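Local structure of phosphodiesterase (Salpingoeca rosetta, 7CJ3) at residues B[34-37]-B[38-42]. The protein belongs to the rhodopsin-type membrane proteins and holds retinal within the helical bundle of its transmembrane domain. Numbering follows the deposited sequence.
Sequences CVMG and SLIFF
Residues C34 to F41 form the last two turns of helix 17-41, where S38 N, L39 N, I40 N and F41 N make alpha-helical i+4 to i bonds to the carbonyls of C34, V35, M36 and G37. The bond of F41 N to G37 O is 3.1 Å long. A second, weak bond runs from I40 N to the same G37 oxygen. F42 N closes a further turn onto S38 O. This is a transmembrane helix of a bacteriorhodopsin-like protein, and the stretch lies near its C-terminal end.

S38 turns its hydroxyl back along the helix toward C34 O. The modelled distance from S38 OG to C34 O is 2.5 Å, too short to be taken literally at this resolution, so the hydroxyl bond is tentative. C34 O accepts the amide of S38 and, as modelled, perhaps its hydroxyl too. The two donors would then approach from the two sides of the carbonyl plane.

The side chains of V35 and L39 run alongside each other in the same direction. Their closest atoms are V35 CG1 and L39 CD1, 4.2 Å apart. L39 is buried and packs on L128 and M129 of helix 128-149, and also on L114 and Y115. V35 touches A132 of helix 128-149 and its side chain lies about 4 Å from a bound (2R)-2,3-dihydroxypropyl (9Z)-octadec-9-enoate. M36 and I40 form the next such pair, with neighbouring side chains. M36 also rests on M129, while I40 reaches L112 and L114.

F41 is on the surface. Its CG is anti to the carbonyl carbon (chi1 -57°), and the ring folds back over G37, which has no side chain. G37 O stands 3.2 Å off the F41 ring plane, not over its centre, and its nearest ring atom is CG.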
loop_
_atom_site.group_PDB
_atom_site.type_symbol
_atom_site.label_atom_id
_atom_site.label_comp_id
_atom_site.label_asym_id
_atom_site.label_seq_id
_atom_site.Cartn_x
_atom_site.Cartn_y
_atom_site.Cartn_z
ATOM N N CYS B 34 24.310 -9.834 -1.968
ATOM C CA CYS B 34 25.709 -9.497 -2.351
ATOM C C CYS B 34 25.834 -7.984 -2.539
ATOM O O CYS B 34 26.766 -7.363 -1.978
ATOM C CB CYS B 34 26.124 -10.255 -3.607
ATOM S SG CYS B 34 25.954 -12.043 -3.447
ATOM N N VAL B 35 24.899 -7.395 -3.280
ATOM C CA VAL B 35 24.942 -5.949 -3.609
ATOM C C VAL B 35 24.708 -5.175 -2.315
ATOM O O VAL B 35 25.448 -4.210 -2.042
ATOM C CB VAL B 35 23.910 -5.625 -4.693
ATOM C CG1 VAL B 35 23.835 -4.126 -4.957
ATOM C CG2 VAL B 35 24.178 -6.411 -5.964
ATOM N N MET B 36 23.752 -5.624 -1.512
ATOM C CA MET B 36 23.465 -4.996 -0.204
ATOM C C MET B 36 24.697 -5.098 0.703
ATOM O O MET B 36 25.068 -4.073 1.334
ATOM C CB MET B 36 22.291 -5.685 0.484
ATOM C CG MET B 36 21.611 -4.848 1.543
ATOM S SD MET B 36 22.060 -5.352 3.202
ATOM C CE MET B 36 21.950 -7.139 3.089
ATOM N N GLY B 37 25.294 -6.290 0.771
ATOM C CA GLY B 37 26.589 -6.511 1.432
ATOM C C GLY B 37 27.551 -5.377 1.135
ATOM O O GLY B 37 27.949 -4.614 2.078
ATOM N N SER B 38 27.894 -5.228 -0.144
ATOM C CA SER B 38 29.013 -4.349 -0.559
ATOM C C SER B 38 28.647 -2.898 -0.273
ATOM O O SER B 38 29.541 -2.158 0.173
ATOM C CB SER B 38 29.367 -4.601 -1.975
ATOM O OG SER B 38 28.471 -5.576 -2.505
ATOM N N LEU B 39 27.367 -2.538 -0.444
ATOM C CA LEU B 39 26.829 -1.169 -0.148
ATOM C C LEU B 39 26.981 -0.834 1.348
ATOM O O LEU B 39 27.271 0.338 1.682
ATOM C CB LEU B 39 25.374 -1.090 -0.618
ATOM C CG LEU B 39 25.194 -0.976 -2.133
ATOM C CD1 LEU B 39 23.730 -0.760 -2.484
ATOM C CD2 LEU B 39 26.046 0.148 -2.707
ATOM N N ILE B 40 26.862 -1.830 2.236
ATOM C CA ILE B 40 27.093 -1.635 3.700
ATOM C C ILE B 40 28.590 -1.410 3.959
ATOM O O ILE B 40 28.934 -0.427 4.692
ATOM C CB ILE B 40 26.528 -2.816 4.512
ATOM C CG1 ILE B 40 24.993 -2.725 4.549
ATOM C CG2 ILE B 40 27.098 -2.837 5.940
ATOM C CD1 ILE B 40 24.297 -3.946 5.079
ATOM N N PHE B 41 29.426 -2.295 3.405
ATOM C CA PHE B 41 30.886 -2.357 3.668
ATOM C C PHE B 41 31.533 -1.054 3.186
ATOM O O PHE B 41 32.370 -0.497 3.929
ATOM C CB PHE B 41 31.491 -3.626 3.050
ATOM C CG PHE B 41 30.869 -4.933 3.521
ATOM C CD1 PHE B 41 30.955 -6.107 2.786
ATOM C CD2 PHE B 41 30.188 -4.980 4.737
ATOM C CE1 PHE B 41 30.369 -7.280 3.251
ATOM C CE2 PHE B 41 29.606 -6.146 5.191
ATOM C CZ PHE B 41 29.689 -7.295 4.449
ATOM N N PHE B 42 31.097 -0.513 2.036
ATOM C CA PHE B 42 31.712 0.697 1.416
ATOM C C PHE B 42 30.974 1.989 1.802
ATOM O O PHE B 42 31.363 3.036 1.331
ATOM C CB PHE B 42 31.824 0.510 -0.095
ATOM C CG PHE B 42 32.835 -0.521 -0.531
ATOM C CD1 PHE B 42 34.189 -0.331 -0.281
ATOM C CD2 PHE B 42 32.446 -1.647 -1.246
ATOM C CE1 PHE B 42 35.128 -1.267 -0.697
ATOM C CE2 PHE B 42 33.383 -2.572 -1.683
ATOM C CZ PHE B 42 34.721 -2.386 -1.399
#